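Local coordinates for cystathionine beta-lyases/cystathionine gamma-synthases (Corynebacterium glutamicum, PDB 5X5H), which probably catalyses the pyridoxal-phosphate-dependent joining of O-succinyl-L-homoserine and L-cysteine to L,L-cystathionine, with release of succinate, in methionine biosynthesis, at residues A[324-329]-A[373-378]; A[31-36]-A[57-62]. All blocks are in the same frame, centred on the assembly; numbering follows the deposited sequence.

In the fold
The two contacts lie in distant parts of the chain, with centres about 39 Å apart and nearest atoms about 28 Å apart. They follow one another in sequence: contact 2 closes before contact 1 opens. Contact 2 belongs to the N-terminal region, where a loop meets the start of helix 58-70. Contact 1 belongs to the C-terminal part, where the loop leading into strand 328-329 meets helix 372-384. In contact 2 the side chain of Asn57 is about 12 Å from a bound pyridoxal phosphate. Contact 1 lies away from the annotated sites, although the side chain of Ile327 is about 12 Å from a magnesium ion. Both touch the third subunit of the tetramer.

Contact 1 of 2, residues A[324-329]-A[373-378]; sequences TKLICL and EDLLAD
Asp378 points its carboxylate from helix 372-384 into the bend at residues 324-329. With CG anti to the backbone N (chi1 -166°), both oxygens are carried to the backbone N-H groups of the bend. Asp378 OD1 takes Lys325 N at 2.7 Å through its syn lone pair, in a nearly straight bond (173°). OD2 takes two donors from the same face of its plane. Leu326 N meets Asp378 OD2 at 2.9 Å from above the carboxylate plane. Ile327 N meets Asp378 OD2 at 3.0 Å, nearly along its C-O axis. Gln381 also donates to OD1. These bonds should fix the rotation of the carboxylate and favour its charged form. Three residues earlier on the helix, Leu375 extends CD2 to meet both Leu326 CD2 and Ile327 CG1, each at 4.0 Å. The side chains of Ile327 and Leu375 cross at about a right angle. Leu326 CD2 also rests on Asp374 CB, while the Asp374 carboxylate turns to Thr12 and Gly9 of the second subunit. One helix carboxylate thus binds three successive backbone N-H groups of the loop between helix 313-323 and strand 328-329, in the smaller C-terminal domain of the fold type I pyridoxal-phosphate enzymes.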
# COMPACT_ATOMS: atom_id res chain seq x y z
N THR A 324 -12.42 28.90 -11.90
CA THR A 324 -12.59 28.42 -10.53
C THR A 324 -11.24 28.22 -9.89
O THR A 324 -10.25 27.77 -10.58
CB THR A 324 -13.42 27.13 -10.46
OG1 THR A 324 -12.85 26.16 -11.36
CG2 THR A 324 -14.83 27.42 -10.82
N LYS A 325 -11.11 28.48 -8.59
CA LYS A 325 -9.88 28.32 -7.88
C LYS A 325 -9.91 27.29 -6.77
O LYS A 325 -8.86 27.02 -6.20
CB LYS A 325 -9.50 29.65 -7.26
CG LYS A 325 -9.24 30.73 -8.30
CD LYS A 325 -8.76 32.01 -7.65
CE LYS A 325 -7.48 31.85 -6.81
NZ LYS A 325 -6.28 31.35 -7.58
N LEU A 326 -11.09 26.80 -6.41
CA LEU A 326 -11.21 25.70 -5.42
C LEU A 326 -11.66 24.47 -6.12
O LEU A 326 -11.07 23.40 -5.95
CB LEU A 326 -12.18 26.16 -4.34
CG LEU A 326 -12.51 25.13 -3.28
CD1 LEU A 326 -11.26 24.65 -2.59
CD2 LEU A 326 -13.41 25.83 -2.26
N ILE A 327 -12.71 24.57 -6.94
CA ILE A 327 -13.17 23.51 -7.79
C ILE A 327 -12.15 23.27 -8.87
O ILE A 327 -11.77 24.24 -9.58
CB ILE A 327 -14.54 23.79 -8.39
CG1 ILE A 327 -15.56 24.17 -7.29
CG2 ILE A 327 -15.14 22.65 -9.17
CD1 ILE A 327 -16.88 24.68 -7.82
N CYS A 328 -11.68 22.04 -9.01
CA CYS A 328 -10.61 21.77 -9.95
C CYS A 328 -11.10 21.23 -11.25
O CYS A 328 -11.88 20.33 -11.37
CB CYS A 328 -9.71 20.72 -9.28
SG CYS A 328 -8.14 20.38 -10.18
N LEU A 329 -10.48 21.75 -12.33
CA LEU A 329 -10.66 21.26 -13.73
C LEU A 329 -9.97 19.92 -13.93
O LEU A 329 -8.75 19.85 -14.00
CB LEU A 329 -10.14 22.30 -14.70
CG LEU A 329 -10.48 21.89 -16.12
CD1 LEU A 329 -11.90 21.79 -16.54
CD2 LEU A 329 -9.82 22.93 -17.08
N GLU A 373 -19.77 27.73 2.08
CA GLU A 373 -19.40 29.15 1.90
C GLU A 373 -18.24 29.32 0.97
O GLU A 373 -18.24 30.24 0.16
CB GLU A 373 -19.06 29.86 3.20
CG GLU A 373 -20.23 29.86 4.20
CD GLU A 373 -20.39 28.57 5.06
OE1 GLU A 373 -19.60 27.50 4.95
OE2 GLU A 373 -21.50 28.57 5.76
N ASP A 374 -17.26 28.45 1.02
CA ASP A 374 -16.15 28.53 0.16
C ASP A 374 -16.51 28.11 -1.29
O ASP A 374 -16.02 28.71 -2.25
CB ASP A 374 -15.01 27.62 0.65
CG ASP A 374 -14.51 28.00 2.02
OD1 ASP A 374 -14.47 29.21 2.38
OD2 ASP A 374 -14.07 27.08 2.76
N LEU A 375 -17.33 27.10 -1.45
CA LEU A 375 -17.77 26.68 -2.83
C LEU A 375 -18.63 27.80 -3.42
O LEU A 375 -18.47 28.10 -4.59
CB LEU A 375 -18.54 25.41 -2.73
CG LEU A 375 -17.69 24.16 -2.39
CD1 LEU A 375 -18.57 22.96 -2.00
CD2 LEU A 375 -16.64 23.85 -3.45
N LEU A 376 -19.57 28.38 -2.66
CA LEU A 376 -20.42 29.52 -3.19
C LEU A 376 -19.49 30.64 -3.60
O LEU A 376 -19.71 31.24 -4.70
CB LEU A 376 -21.40 29.98 -2.15
CG LEU A 376 -22.60 29.13 -1.95
CD1 LEU A 376 -23.32 29.40 -0.65
CD2 LEU A 376 -23.57 29.31 -3.12
N ALA A 377 -18.51 30.97 -2.82
CA ALA A 377 -17.61 32.07 -3.14
C ALA A 377 -16.86 31.81 -4.40
O ALA A 377 -16.60 32.69 -5.29
CB ALA A 377 -16.70 32.40 -1.99
N ASP A 378 -16.42 30.56 -4.59
CA ASP A 378 -15.66 30.21 -5.79
C ASP A 378 -16.51 30.24 -7.03
O ASP A 378 -16.06 30.81 -8.10
CB ASP A 378 -15.01 28.81 -5.65
CG ASP A 378 -13.98 28.52 -6.67
OD1 ASP A 378 -13.17 29.43 -7.04
OD2 ASP A 378 -13.86 27.32 -7.11

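Contact 2 of 2, residues A[31-36]-A[57-62]; sequences PIYAST and NPTIVA
This buried contact joins the loop after helix 10-16 to the N-capped start of helix 58-70, in the N-terminal part of the chain. Asn57 is the N-cap, and its side chain also touches Phe38, a magnesium-binding residue. The loop makes two consecutive inverse gamma turns, centred on Tyr33 and Ala34, each closed by a weak bond. Asn57 OD1 accepts Thr59 N at 2.9 Å, the capping bond. Asn57 ND2 donates to Tyr33 O at 3.0 Å, a bond that lies in the carbonyl plane and close to the plane of the amide. Thr53 is a further partner of ND2. Pro58, the first helical residue, sets CG over one face of the Tyr33 ring in a CH-pi contact, 4.2 Å from the centroid and offset toward the rim. Tyr25 of the fourth subunit meets the same ring edge-to-face, at a subunit interface. Thr59 OG1 sits near the plane of the ring, 3.4 Å from Tyr33 CD2 at its edge. Thr59 chi1 of -54° places its hydroxyl anti to the carbonyl carbon, facing the loop. Thr59 OG1 donates to Pro31 O at 2.7 Å and accepts from Tyr33 N at 2.9 Å, bridging two backbone groups with one buried oxygen.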
# COMPACT_ATOMS: atom_id res chain seq x y z
N PRO A 31 -7.97 -7.97 6.90
CA PRO A 31 -6.55 -8.01 6.48
C PRO A 31 -6.45 -7.84 4.96
O PRO A 31 -7.42 -8.17 4.22
CB PRO A 31 -6.11 -9.43 6.88
CG PRO A 31 -7.06 -9.84 8.00
CD PRO A 31 -8.37 -9.21 7.62
N ILE A 32 -5.31 -7.34 4.50
CA ILE A 32 -4.96 -7.20 3.10
C ILE A 32 -4.25 -8.47 2.69
O ILE A 32 -3.05 -8.65 3.12
CB ILE A 32 -4.22 -5.90 2.82
CG1 ILE A 32 -5.09 -4.73 3.23
CG2 ILE A 32 -3.91 -5.83 1.33
CD1 ILE A 32 -4.30 -3.43 3.24
N TYR A 33 -4.90 -9.39 1.99
CA TYR A 33 -4.26 -10.64 1.64
C TYR A 33 -3.53 -10.53 0.31
O TYR A 33 -3.96 -10.99 -0.73
CB TYR A 33 -5.34 -11.75 1.56
CG TYR A 33 -5.88 -12.17 2.92
CD1 TYR A 33 -5.16 -13.07 3.66
CD2 TYR A 33 -6.99 -11.62 3.52
CE1 TYR A 33 -5.59 -13.46 4.88
CE2 TYR A 33 -7.43 -12.00 4.78
CZ TYR A 33 -6.71 -12.91 5.45
OH TYR A 33 -7.09 -13.28 6.74
N ALA A 34 -2.38 -9.88 0.38
CA ALA A 34 -1.49 -9.73 -0.78
C ALA A 34 -0.65 -10.94 -1.09
O ALA A 34 0.53 -11.05 -0.76
CB ALA A 34 -0.62 -8.44 -0.63
N SER A 35 -1.40 -11.90 -1.61
CA SER A 35 -0.94 -13.23 -1.93
C SER A 35 -1.62 -13.62 -3.17
O SER A 35 -2.88 -13.45 -3.27
CB SER A 35 -1.24 -14.27 -0.88
OG SER A 35 -0.51 -14.11 0.32
N THR A 36 -0.94 -14.22 -4.14
CA THR A 36 -1.62 -14.70 -5.36
C THR A 36 -2.18 -16.09 -5.15
O THR A 36 -3.03 -16.52 -5.95
CB THR A 36 -0.63 -14.77 -6.51
OG1 THR A 36 0.46 -15.59 -6.10
CG2 THR A 36 -0.11 -13.42 -6.85
N ASN A 57 -10.39 -13.86 -3.60
CA ASN A 57 -9.52 -13.48 -2.46
C ASN A 57 -10.38 -12.90 -1.38
O ASN A 57 -11.27 -12.07 -1.70
CB ASN A 57 -8.46 -12.49 -3.01
CG ASN A 57 -7.53 -11.98 -1.94
OD1 ASN A 57 -7.91 -11.25 -1.06
ND2 ASN A 57 -6.25 -12.32 -2.11
N PRO A 58 -10.12 -13.14 -0.10
CA PRO A 58 -11.00 -12.65 0.96
C PRO A 58 -11.13 -11.15 1.04
O PRO A 58 -12.17 -10.61 1.51
CB PRO A 58 -10.45 -13.25 2.21
CG PRO A 58 -9.34 -14.09 1.82
CD PRO A 58 -9.03 -14.00 0.42
N THR A 59 -10.06 -10.41 0.75
CA THR A 59 -10.09 -8.95 0.83
C THR A 59 -11.04 -8.39 -0.22
O THR A 59 -11.82 -7.49 0.06
CB THR A 59 -8.72 -8.35 0.67
OG1 THR A 59 -7.76 -8.92 1.60
CG2 THR A 59 -8.76 -6.83 0.77
N ILE A 60 -11.06 -9.00 -1.38
CA ILE A 60 -11.98 -8.59 -2.50
C ILE A 60 -13.38 -9.02 -2.14
O ILE A 60 -14.35 -8.22 -2.27
CB ILE A 60 -11.51 -9.21 -3.83
CG1 ILE A 60 -10.09 -8.77 -4.12
CG2 ILE A 60 -12.50 -8.88 -4.94
CD1 ILE A 60 -9.46 -9.40 -5.37
N VAL A 61 -13.59 -10.21 -1.63
CA VAL A 61 -14.94 -10.70 -1.27
C VAL A 61 -15.55 -9.83 -0.18
O VAL A 61 -16.75 -9.53 -0.21
CB VAL A 61 -14.89 -12.19 -0.89
CG1 VAL A 61 -16.22 -12.61 -0.27
CG2 VAL A 61 -14.59 -12.98 -2.12
N ALA A 62 -14.75 -9.31 0.74
CA ALA A 62 -15.28 -8.37 1.76
C ALA A 62 -15.94 -7.16 1.13
O ALA A 62 -17.06 -6.75 1.52
CB ALA A 62 -14.24 -8.01 2.82